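Local structure of leucyl aminopeptidase (Trypanosoma brucei brucei, 5NTD) at residues F28-A33 against E190-P195; T224-A229 against L339-N344; P69-A74 against V102-V107; I357-K360 against T364-V367; T271-P276 against L389-D394. The protein is a manganese-binding M17 leucyl aminopeptidase that binds the inhibitor bestatin and probably releases leucine and related residues from the amino ends of peptides. One frame throughout, in Å; residues are numbered along the deposited sequence.

Interaction 1 (F28-A33 against E190-P195); sequences FTDVAA and EPPAIP. Unlike the reference sequence in segment 28-33: A32 (reference Thr).
The carboxylate of D30 meets the loop 190-195 on one side while giving OD1 to the amide of A33 on the other. A33 N reaches D30 OD1 at 3.1 Å, with an N-H...O angle of 165°, so the bond is nearly straight at the hydrogen. The amide comes from well above the carboxylate plane, however, 52° out of it, and not within it. D30 can bend back to its own chain like this because CG sits between the backbone N and the carbonyl carbon (chi1 63°), folding the acid over the first turn that follows. Across the contact the touching is by van der Waals contact alone. D30 CB lies 3.4 Å from E190 O, and D30 OD2 rests 3.5 Å from P191 CA and 3.8 Å from P191 CG. The proline ring and the acid pass at a slant, with P191 CD 4.0 Å from D30 OD1. P192 approaches less closely, its CD 4.4 Å from D30 OD2, and it also packs against L199 and V150. F28 carries its ring away from this loop, onto V186, F188 and L199. T29 pairs through its backbone with V186 and F188, which fixes strand 26-30 beside strand 183-188, and the loop runs on from that second strand. The aspartate therefore works as a textbook N-cap: it closes the first turn of helix 31-38 just where the edge strand of the six-stranded N-terminal sheet ends, with the proline-rich link to helix 196-214 lying against it.

Interaction 2 (T224-A229 against L339-N344); sequences TFTEIA and LCLAEN
Helix 224-229 and strand 339-344 run almost antiparallel, at 158°, with axes 10.0 Å apart at their closest; F225 and L341 have the nearest CA atoms, 8.1 Å apart. F225 bridges this gap. Its CG stands anti to the backbone N (chi1 -158°), which carries the ring across to two leucines. L341 CD2 comes to 3.5 Å from F225 CD2, while L339 CD1 approaches F225 CE1 at 4.0 Å, both obliquely and with each leucine crossing the phenylalanine at about a right angle. The second branch of L341 lies toward the helix, where CD1 is 3.3 Å from T226 OG1 and 4.0 Å from F225 CB. That hydroxyl hydrogen-bonds to T222 O one turn back, so its contact with the L341 methyl is plain packing. At the end of the strand, N344 ND2 bonds to OD1 of D294, a manganese ligand, so this strand also contributes to the second shell of the metal site. Helix 222-236 is packed between the strand layer and helix 6-20, where L12 and V16 meet T224; helix 314-328 lies alongside, with A316 against F225 and V319 against L339, and strand 268-274 flanks L341 through V270.

Interaction 3 (P69-A74 against V102-V107); sequences PAVAEA and VVVGEV
V71 and V102 each hold CG1 anti to the backbone N, chi1 177° and 178°. In V71 the same rotation puts CG2 beside the backbone N, anti to the carbonyl carbon, and this is the branch that meets V102 CG1, at 4.0 Å. The two side chains cross at about a right angle. One turn further along the helix, A74 points its CB at the strand and touches V104 CG2 at 3.7 Å. The same methyl of V104 is 4.4 Å from V71 CG1, a looser contact, so one methyl of V104 serves both helical residues. Helix 69-77 lies here on one face of the mixed sheet of the N-terminal domain, whose family belongs to the macro clan; the helix segment and strand 102-107 run nearly parallel, 28° apart, with axes 8.9 Å from each other. All four touching residues are buried and apolar. The helix spans the outer part of this sheet: V71 and A74 also meet V86 on edge strand 83-89, and A74 reaches Y84. V103 faces the other way, toward A130 of helix 120-131. On the helix's outer side E73 forms a salt bridge with R77 and packs on F99 of a neighbouring subunit.

Interaction 4 (I357-K360 against T364-V367); sequences IVMK and TVEV
I357 and V365 hold the two strands together with a pair of backbone bonds. I357 N gives its hydrogen to V365 O at 2.8 Å, nearly straight at 174° though tilted out of the carbonyl plane, and V365 N returns one to I357 O at 2.9 Å, this time in the carbonyl plane. I357 O has a further neighbour in T364 CA, 3.2 Å away, as a CA-H...O contact. This is an antiparallel hydrogen-bonded pair followed by a non-hydrogen-bonded one, V358 with T364, next to the five-residue loop of a beta hairpin.

On the face shared by I357 and V365, I357 CD1 meets V367 CG2 at 3.6 Å. M359 curls over the same face, bent at both chi2 and chi3, and presses CG to 3.5 Å from V365 CG2, tighter than ordinary van der Waals contact, with SD 4.0 Å from that methyl. I376 of helix 374-387 covers I357 and M359. On the opposite face V358 CG2 and T364 CG2 lie side by side at 4.2 Å, pointing the same way. T364 OG1, placed between backbone N and carbonyl carbon (chi1 55°), makes its hydrogen bond with O of A167 in a neighbouring subunit, where Y176 also packs on V358. Strand 460-461 extends the hairpin beyond T364 and E366.

Because the paired bonds use main-chain atoms, the register is fixed independently of the side chains. The I357 and V365 face then depends on apolar packing against helix 374-387 of the same domain, while the hydroxyl of T364 ties the other face to the neighbouring subunit.

Interaction 5 (T271-P276 against L389-D394); sequences TLLYTP and LSFTPD
Strand 271-274 and the irregular segment 389-394 stand well apart, their nearest CA atoms, those of T271 and L389, separated by 9.3 Å, so the direct contact is made by side chains. Two pairs make it. L273 sends CD2 to F391 CE1 at 4.0 Å, meeting the ring at its edge and in its plane, and the leucine and the phenylalanine run alongside in opposite senses. With CG between the backbone N and the carbonyl carbon (chi1 68°), the F391 ring stands out from the loop toward the sheet, and its CE1 edge reaches L273. The other pair is lighter: T271 CG2 comes to 4.1 Å from L389 CD2, the two side chains passing at a slant. T271 can offer its methyl because the hydroxyl is turned to another partner, T271 OG1 being hydrogen-bonded to OG1 of T338 on the adjoining strand. No hydrogen bond crosses between the segments, and the contact is modest and only partly buried. Strand 334-344 runs next to strand 268-274, and its S336 is touched by both L273 and L389; F391 packs further on Q334, K283 and S285. The loop, following helix 374-387, thus reaches over strands 283-291 and 334-344 to the side chains of strand 268-274, before the chain enters strand 395-400. The opposite face of strand 268-274 belongs to other elements: L272 and Y274 pack on F320, F323 and V327 of helix 314-328, so the sheet has helices or loops against both sides here.

How the interactions relate
Interactions 1 and 3 belong to the N-terminal sheet, interaction 1 at a partly buried strand end, where a buried aspartate caps a helix beside a proline-rich loop, interaction 3 as a buried apolar helix-on-sheet contact nested within the loop that interaction 1 closes. Interactions 2 and 5 share the central sheet of the catalytic domain: strands 334-344 and 268-274 are neighbours, and A229 touches L272. Interaction 2 is core, whereas interaction 5 lies on the other face, near the surface. Interaction 4, sequence-local and nested inside the loop closed by interaction 5, stands apart as the one held by backbone bonds across its segments; its centre lies about 60 Å from that of interaction 3.

Interaction 1 (F28-A33 against E190-P195)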
# COMPACT_ATOMS: atom_id res chain seq x y z
N PHE G 28 -19.57 -2.74 48.54
CA PHE G 28 -18.35 -2.51 49.30
C PHE G 28 -18.63 -2.63 50.79
O PHE G 28 -19.62 -2.12 51.31
CB PHE G 28 -17.76 -1.12 49.00
CG PHE G 28 -17.51 -0.90 47.54
CD1 PHE G 28 -18.53 -0.41 46.72
CD2 PHE G 28 -16.29 -1.26 46.97
CE1 PHE G 28 -18.32 -0.23 45.36
CE2 PHE G 28 -16.08 -1.06 45.62
CZ PHE G 28 -17.10 -0.55 44.80
N THR G 29 -17.69 -3.26 51.47
CA THR G 29 -17.73 -3.34 52.91
C THR G 29 -16.32 -3.45 53.43
O THR G 29 -15.34 -3.19 52.71
CB THR G 29 -18.63 -4.51 53.37
OG1 THR G 29 -18.81 -4.46 54.80
CG2 THR G 29 -18.07 -5.88 52.96
N ASP G 30 -16.20 -3.82 54.70
CA ASP G 30 -14.86 -4.02 55.33
C ASP G 30 -14.87 -5.27 56.20
O ASP G 30 -15.93 -5.82 56.49
CB ASP G 30 -14.46 -2.79 56.15
CG ASP G 30 -15.41 -2.54 57.32
OD1 ASP G 30 -15.18 -3.17 58.39
OD2 ASP G 30 -16.34 -1.73 57.15
N VAL G 31 -13.70 -5.73 56.57
CA VAL G 31 -13.52 -7.07 57.18
C VAL G 31 -14.32 -7.26 58.47
O VAL G 31 -15.04 -8.26 58.64
CB VAL G 31 -12.05 -7.36 57.50
CG1 VAL G 31 -11.93 -8.60 58.38
CG2 VAL G 31 -11.25 -7.57 56.23
N ALA G 32 -14.26 -6.26 59.33
CA ALA G 32 -15.01 -6.30 60.60
C ALA G 32 -16.52 -6.30 60.34
O ALA G 32 -17.27 -7.08 60.93
CB ALA G 32 -14.63 -5.14 61.52
N ALA G 33 -16.98 -5.43 59.45
CA ALA G 33 -18.43 -5.37 59.16
C ALA G 33 -18.90 -6.70 58.57
O ALA G 33 -20.03 -7.17 58.80
CB ALA G 33 -18.76 -4.22 58.23
N GLU G 190 -10.19 -1.99 56.30
CA GLU G 190 -10.77 -1.02 57.21
C GLU G 190 -12.01 -0.43 56.61
O GLU G 190 -12.17 -0.44 55.38
CB GLU G 190 -9.79 0.12 57.46
CG GLU G 190 -8.41 -0.26 58.01
CD GLU G 190 -8.51 -0.91 59.39
OE1 GLU G 190 -9.56 -0.84 60.05
OE2 GLU G 190 -7.52 -1.47 59.87
N PRO G 191 -12.90 0.17 57.45
CA PRO G 191 -14.03 0.90 56.86
C PRO G 191 -13.53 1.94 55.86
O PRO G 191 -12.58 2.65 56.16
CB PRO G 191 -14.67 1.56 58.07
CG PRO G 191 -14.32 0.68 59.22
CD PRO G 191 -12.94 0.16 58.91
N PRO G 192 -14.09 1.98 54.66
CA PRO G 192 -13.49 2.81 53.66
C PRO G 192 -13.62 4.29 54.00
O PRO G 192 -14.69 4.76 54.40
CB PRO G 192 -14.29 2.46 52.39
CG PRO G 192 -15.58 1.95 52.89
CD PRO G 192 -15.23 1.22 54.14
N ALA G 193 -12.56 5.03 53.71
CA ALA G 193 -12.58 6.50 53.86
C ALA G 193 -13.70 7.18 53.08
O ALA G 193 -14.23 8.22 53.48
CB ALA G 193 -11.24 7.09 53.44
N ILE G 194 -14.06 6.61 51.95
CA ILE G 194 -15.21 7.09 51.16
C ILE G 194 -16.33 6.12 51.44
O ILE G 194 -16.14 4.91 51.34
CB ILE G 194 -14.87 7.15 49.64
CG1 ILE G 194 -13.79 8.19 49.39
CG2 ILE G 194 -16.10 7.46 48.79
CD1 ILE G 194 -13.02 7.98 48.11
N PRO G 195 -17.53 6.63 51.79
CA PRO G 195 -18.62 5.71 52.12
C PRO G 195 -18.94 4.68 51.00
O PRO G 195 -18.90 5.01 49.84
CB PRO G 195 -19.83 6.65 52.32
CG PRO G 195 -19.23 7.96 52.62
CD PRO G 195 -17.96 8.03 51.84

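Interaction 2 (T224-A229 against L339-N344)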
# COMPACT_ATOMS: atom_id res chain seq x y z
N THR G 224 -30.32 7.57 20.59
CA THR G 224 -30.46 6.81 21.85
C THR G 224 -29.57 7.38 22.96
O THR G 224 -29.95 7.36 24.14
CB THR G 224 -30.25 5.31 21.72
OG1 THR G 224 -28.94 5.05 21.23
CG2 THR G 224 -31.28 4.74 20.81
N PHE G 225 -28.41 7.89 22.60
CA PHE G 225 -27.52 8.52 23.59
C PHE G 225 -28.26 9.74 24.18
O PHE G 225 -28.28 9.96 25.39
CB PHE G 225 -26.21 8.95 22.95
CG PHE G 225 -25.05 9.11 23.91
CD1 PHE G 225 -25.21 9.36 25.26
CD2 PHE G 225 -23.75 9.06 23.41
CE1 PHE G 225 -24.12 9.52 26.09
CE2 PHE G 225 -22.64 9.22 24.24
CZ PHE G 225 -22.82 9.46 25.58
N THR G 226 -28.88 10.50 23.30
CA THR G 226 -29.65 11.66 23.74
C THR G 226 -30.80 11.25 24.69
O THR G 226 -31.02 11.88 25.72
CB THR G 226 -30.21 12.43 22.54
OG1 THR G 226 -29.11 12.93 21.77
CG2 THR G 226 -31.08 13.63 23.00
N GLU G 227 -31.52 10.22 24.31
CA GLU G 227 -32.65 9.73 25.13
C GLU G 227 -32.17 9.27 26.49
O GLU G 227 -32.84 9.46 27.50
CB GLU G 227 -33.40 8.59 24.47
CG GLU G 227 -34.29 9.05 23.34
CD GLU G 227 -34.86 7.86 22.56
OE1 GLU G 227 -35.40 6.94 23.23
OE2 GLU G 227 -34.77 7.84 21.31
N ILE G 228 -31.01 8.63 26.50
CA ILE G 228 -30.42 8.18 27.77
C ILE G 228 -30.11 9.37 28.68
O ILE G 228 -30.42 9.34 29.87
CB ILE G 228 -29.16 7.33 27.53
CG1 ILE G 228 -29.58 5.97 26.96
CG2 ILE G 228 -28.37 7.14 28.83
CD1 ILE G 228 -28.46 5.25 26.24
N ALA G 229 -29.52 10.40 28.10
CA ALA G 229 -29.23 11.63 28.84
C ALA G 229 -30.53 12.26 29.39
O ALA G 229 -30.60 12.67 30.55
CB ALA G 229 -28.50 12.62 27.98
N LEU G 339 -22.39 17.22 25.20
CA LEU G 339 -22.13 16.03 24.39
C LEU G 339 -22.24 16.40 22.91
O LEU G 339 -23.27 16.86 22.45
CB LEU G 339 -23.12 14.93 24.70
CG LEU G 339 -23.30 14.59 26.18
CD1 LEU G 339 -24.39 13.53 26.29
CD2 LEU G 339 -22.01 14.10 26.81
N CYS G 340 -21.14 16.19 22.20
CA CYS G 340 -21.08 16.51 20.78
C CYS G 340 -21.37 15.23 20.03
O CYS G 340 -20.47 14.45 19.69
CB CYS G 340 -19.71 17.07 20.41
SG CYS G 340 -19.20 18.50 21.38
N LEU G 341 -22.64 15.01 19.78
CA LEU G 341 -23.13 13.74 19.22
C LEU G 341 -23.34 13.80 17.71
O LEU G 341 -24.06 14.64 17.17
CB LEU G 341 -24.44 13.30 19.84
CG LEU G 341 -24.43 13.18 21.35
CD1 LEU G 341 -25.84 12.83 21.86
CD2 LEU G 341 -23.45 12.13 21.83
N ALA G 342 -22.66 12.89 17.04
CA ALA G 342 -22.76 12.76 15.57
C ALA G 342 -22.24 11.39 15.17
O ALA G 342 -21.42 10.80 15.84
CB ALA G 342 -21.97 13.83 14.86
N GLU G 343 -22.77 10.88 14.08
CA GLU G 343 -22.11 9.78 13.36
C GLU G 343 -21.39 10.39 12.16
O GLU G 343 -21.99 11.17 11.42
CB GLU G 343 -23.06 8.70 12.89
CG GLU G 343 -22.32 7.61 12.10
CD GLU G 343 -23.14 6.37 11.83
OE1 GLU G 343 -24.40 6.43 11.84
OE2 GLU G 343 -22.52 5.34 11.48
N ASN G 344 -20.12 10.04 12.02
CA ASN G 344 -19.30 10.44 10.85
C ASN G 344 -19.51 9.41 9.77
O ASN G 344 -18.89 8.37 9.72
CB ASN G 344 -17.84 10.57 11.18
CG ASN G 344 -17.06 11.33 10.13
OD1 ASN G 344 -17.63 12.05 9.31
ND2 ASN G 344 -15.73 11.20 10.16

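Interaction 3 (P69-A74 against V102-V107)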
# COMPACT_ATOMS: atom_id res chain seq x y z
N PRO G 69 -4.12 -23.71 55.69
CA PRO G 69 -2.74 -23.93 55.21
C PRO G 69 -2.57 -24.02 53.69
O PRO G 69 -1.50 -23.71 53.16
CB PRO G 69 -2.36 -25.28 55.84
CG PRO G 69 -3.23 -25.35 57.07
CD PRO G 69 -4.53 -24.73 56.67
N ALA G 70 -3.64 -24.38 53.01
CA ALA G 70 -3.64 -24.39 51.53
C ALA G 70 -3.53 -22.97 50.97
O ALA G 70 -2.77 -22.68 50.05
CB ALA G 70 -4.90 -25.07 51.01
N VAL G 71 -4.29 -22.08 51.57
CA VAL G 71 -4.26 -20.66 51.22
C VAL G 71 -2.88 -20.06 51.48
O VAL G 71 -2.35 -19.28 50.70
CB VAL G 71 -5.33 -19.87 51.96
CG1 VAL G 71 -5.21 -18.39 51.62
CG2 VAL G 71 -6.71 -20.37 51.60
N ALA G 72 -2.30 -20.46 52.59
CA ALA G 72 -0.93 -20.05 52.92
C ALA G 72 0.03 -20.52 51.83
O ALA G 72 0.94 -19.79 51.42
CB ALA G 72 -0.49 -20.62 54.27
N GLU G 73 -0.19 -21.74 51.37
CA GLU G 73 0.67 -22.29 50.28
C GLU G 73 0.42 -21.53 48.95
O GLU G 73 1.35 -21.28 48.19
CB GLU G 73 0.43 -23.78 50.09
CG GLU G 73 1.38 -24.47 49.12
CD GLU G 73 2.84 -24.42 49.53
OE1 GLU G 73 3.11 -24.06 50.69
OE2 GLU G 73 3.74 -24.71 48.70
N ALA G 74 -0.83 -21.15 48.72
CA ALA G 74 -1.17 -20.35 47.53
C ALA G 74 -0.39 -19.05 47.52
O ALA G 74 0.14 -18.61 46.49
CB ALA G 74 -2.65 -20.05 47.46
N VAL G 102 -10.52 -20.67 46.62
CA VAL G 102 -9.90 -19.42 47.03
C VAL G 102 -8.81 -19.07 46.05
O VAL G 102 -7.87 -19.84 45.88
CB VAL G 102 -9.27 -19.50 48.44
CG1 VAL G 102 -8.59 -18.18 48.81
CG2 VAL G 102 -10.33 -19.81 49.47
N VAL G 103 -8.96 -17.92 45.40
CA VAL G 103 -7.99 -17.47 44.38
C VAL G 103 -7.21 -16.31 44.90
O VAL G 103 -7.77 -15.27 45.22
CB VAL G 103 -8.65 -17.04 43.06
CG1 VAL G 103 -7.60 -16.62 42.03
CG2 VAL G 103 -9.49 -18.18 42.50
N VAL G 104 -5.93 -16.54 45.05
CA VAL G 104 -5.00 -15.50 45.54
C VAL G 104 -4.38 -14.79 44.31
O VAL G 104 -4.00 -15.46 43.35
CB VAL G 104 -3.88 -16.10 46.38
CG1 VAL G 104 -2.89 -15.05 46.80
CG2 VAL G 104 -4.44 -16.78 47.60
N GLY G 105 -4.27 -13.47 44.40
CA GLY G 105 -3.61 -12.66 43.38
C GLY G 105 -2.64 -11.67 43.95
O GLY G 105 -2.97 -10.96 44.89
N GLU G 106 -1.44 -11.66 43.41
CA GLU G 106 -0.36 -10.80 43.89
C GLU G 106 -0.24 -9.54 43.02
O GLU G 106 0.09 -9.61 41.84
CB GLU G 106 1.00 -11.53 43.99
CG GLU G 106 2.10 -10.71 44.67
CD GLU G 106 3.45 -11.41 44.70
OE1 GLU G 106 3.50 -12.61 45.05
OE2 GLU G 106 4.48 -10.77 44.35
N VAL G 107 -0.43 -8.41 43.66
CA VAL G 107 -0.26 -7.08 43.04
C VAL G 107 1.20 -6.61 43.18
O VAL G 107 1.75 -6.63 44.27
CB VAL G 107 -1.16 -6.04 43.72
CG1 VAL G 107 -1.07 -4.70 43.00
CG2 VAL G 107 -2.59 -6.53 43.75

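Interaction 4 (I357-K360 against T364-V367)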
# COMPACT_ATOMS: atom_id res chain seq x y z
N ILE G 357 -16.23 25.10 6.27
CA ILE G 357 -17.22 25.16 7.36
C ILE G 357 -17.18 26.51 8.06
O ILE G 357 -16.11 27.05 8.35
CB ILE G 357 -16.92 24.09 8.42
CG1 ILE G 357 -17.23 22.71 7.87
CG2 ILE G 357 -17.71 24.32 9.71
CD1 ILE G 357 -16.63 21.60 8.72
N VAL G 358 -18.35 27.06 8.32
CA VAL G 358 -18.46 28.24 9.20
C VAL G 358 -18.79 27.74 10.61
O VAL G 358 -19.90 27.30 10.89
CB VAL G 358 -19.49 29.28 8.74
CG1 VAL G 358 -19.41 30.53 9.62
CG2 VAL G 358 -19.27 29.65 7.28
N MET G 359 -17.79 27.78 11.47
CA MET G 359 -17.93 27.26 12.84
C MET G 359 -18.80 28.21 13.65
O MET G 359 -18.98 29.37 13.29
CB MET G 359 -16.56 27.14 13.52
CG MET G 359 -15.56 26.21 12.80
SD MET G 359 -15.98 24.47 13.02
CE MET G 359 -15.44 24.24 14.71
N LYS G 360 -19.35 27.71 14.74
CA LYS G 360 -20.12 28.55 15.68
C LYS G 360 -19.30 29.71 16.21
O LYS G 360 -19.81 30.81 16.37
CB LYS G 360 -20.65 27.75 16.84
CG LYS G 360 -21.54 28.56 17.78
CD LYS G 360 -22.80 29.02 17.12
CE LYS G 360 -23.55 29.96 18.08
NZ LYS G 360 -24.84 30.42 17.49
N THR G 364 -13.68 30.16 10.07
CA THR G 364 -13.91 29.23 8.93
C THR G 364 -12.82 28.19 8.88
O THR G 364 -11.66 28.47 9.15
CB THR G 364 -14.04 29.94 7.58
OG1 THR G 364 -12.87 30.74 7.36
CG2 THR G 364 -15.29 30.80 7.53
N VAL G 365 -13.26 26.98 8.58
CA VAL G 365 -12.40 25.79 8.60
C VAL G 365 -12.48 25.11 7.25
O VAL G 365 -13.52 24.68 6.81
CB VAL G 365 -12.82 24.80 9.69
CG1 VAL G 365 -12.00 23.52 9.61
CG2 VAL G 365 -12.63 25.43 11.06
N GLU G 366 -11.34 25.06 6.58
CA GLU G 366 -11.20 24.30 5.34
C GLU G 366 -10.96 22.83 5.71
O GLU G 366 -9.99 22.50 6.38
CB GLU G 366 -10.05 24.79 4.51
CG GLU G 366 -9.87 24.00 3.20
CD GLU G 366 -8.72 24.48 2.34
OE1 GLU G 366 -7.85 25.25 2.79
OE2 GLU G 366 -8.73 24.12 1.16
N VAL G 367 -11.84 21.96 5.27
CA VAL G 367 -11.74 20.54 5.58
C VAL G 367 -10.76 19.86 4.60
O VAL G 367 -11.07 19.63 3.46
CB VAL G 367 -13.08 19.84 5.52
CG1 VAL G 367 -12.96 18.36 5.88
CG2 VAL G 367 -14.05 20.51 6.48

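Interaction 5 (T271-P276 against L389-D394)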
# COMPACT_ATOMS: atom_id res chain seq x y z
N THR G 271 -26.54 19.58 25.95
CA THR G 271 -25.93 20.20 27.11
C THR G 271 -26.73 19.92 28.37
O THR G 271 -27.93 20.17 28.43
CB THR G 271 -25.71 21.71 26.92
OG1 THR G 271 -24.83 21.95 25.80
CG2 THR G 271 -25.07 22.32 28.15
N LEU G 272 -26.03 19.45 29.38
CA LEU G 272 -26.59 19.12 30.68
C LEU G 272 -26.05 20.11 31.72
O LEU G 272 -24.88 20.50 31.65
CB LEU G 272 -26.24 17.70 31.12
CG LEU G 272 -26.35 16.66 30.01
CD1 LEU G 272 -25.92 15.30 30.54
CD2 LEU G 272 -27.76 16.58 29.48
N LEU G 273 -26.92 20.53 32.65
CA LEU G 273 -26.54 21.50 33.71
C LEU G 273 -26.81 20.98 35.08
O LEU G 273 -27.88 20.49 35.38
CB LEU G 273 -27.26 22.81 33.57
CG LEU G 273 -26.92 23.61 32.32
CD1 LEU G 273 -27.95 24.73 32.13
CD2 LEU G 273 -25.51 24.19 32.43
N TYR G 274 -25.82 21.16 35.92
CA TYR G 274 -25.95 20.87 37.34
C TYR G 274 -25.36 22.03 38.13
O TYR G 274 -24.20 22.42 37.95
CB TYR G 274 -25.22 19.58 37.69
CG TYR G 274 -24.90 19.40 39.16
CD1 TYR G 274 -25.91 19.13 40.08
CD2 TYR G 274 -23.58 19.46 39.61
CE1 TYR G 274 -25.61 18.94 41.42
CE2 TYR G 274 -23.26 19.27 40.94
CZ TYR G 274 -24.28 19.01 41.84
OH TYR G 274 -23.95 18.83 43.16
N THR G 275 -26.19 22.58 39.00
CA THR G 275 -25.75 23.62 39.95
C THR G 275 -25.98 23.10 41.34
O THR G 275 -27.12 22.82 41.70
CB THR G 275 -26.51 24.93 39.72
OG1 THR G 275 -26.33 25.32 38.36
CG2 THR G 275 -25.98 26.06 40.63
N PRO G 276 -24.91 22.96 42.15
CA PRO G 276 -25.09 22.52 43.53
C PRO G 276 -25.78 23.55 44.46
O PRO G 276 -25.90 24.73 44.12
CB PRO G 276 -23.66 22.30 44.03
CG PRO G 276 -22.82 23.19 43.19
CD PRO G 276 -23.53 23.34 41.87
N LEU G 389 -23.62 29.72 27.35
CA LEU G 389 -24.28 29.26 28.60
C LEU G 389 -24.61 30.45 29.49
O LEU G 389 -24.18 31.56 29.26
CB LEU G 389 -23.41 28.24 29.37
CG LEU G 389 -23.02 27.01 28.57
CD1 LEU G 389 -22.23 26.06 29.45
CD2 LEU G 389 -24.23 26.30 27.98
N SER G 390 -25.40 30.18 30.52
CA SER G 390 -25.80 31.24 31.50
C SER G 390 -24.67 31.63 32.46
O SER G 390 -24.80 32.58 33.19
CB SER G 390 -27.00 30.81 32.32
OG SER G 390 -26.70 29.56 32.94
N PHE G 391 -23.60 30.86 32.46
CA PHE G 391 -22.38 31.24 33.19
C PHE G 391 -21.17 31.07 32.28
O PHE G 391 -21.25 30.42 31.24
CB PHE G 391 -22.21 30.37 34.43
CG PHE G 391 -21.91 28.92 34.11
CD1 PHE G 391 -22.93 28.02 33.89
CD2 PHE G 391 -20.59 28.46 34.10
CE1 PHE G 391 -22.66 26.68 33.64
CE2 PHE G 391 -20.30 27.12 33.86
CZ PHE G 391 -21.34 26.23 33.62
N THR G 392 -20.06 31.63 32.71
CA THR G 392 -18.77 31.44 32.03
C THR G 392 -17.91 30.55 32.91
O THR G 392 -17.69 30.87 34.05
CB THR G 392 -18.04 32.77 31.79
OG1 THR G 392 -18.87 33.63 31.01
CG2 THR G 392 -16.73 32.56 31.00
N PRO G 393 -17.40 29.41 32.37
CA PRO G 393 -16.67 28.50 33.22
C PRO G 393 -15.30 29.00 33.56
O PRO G 393 -14.71 29.77 32.83
CB PRO G 393 -16.56 27.25 32.35
CG PRO G 393 -16.58 27.75 30.96
CD PRO G 393 -17.56 28.88 31.00
N ASP G 394 -14.82 28.53 34.70
CA ASP G 394 -13.46 28.78 35.14
C ASP G 394 -12.51 27.83 34.44
O ASP G 394 -11.34 28.13 34.26
CB ASP G 394 -13.31 28.57 36.66
CG ASP G 394 -14.22 29.50 37.47
OD1 ASP G 394 -14.23 30.72 37.19
OD2 ASP G 394 -14.94 28.97 38.36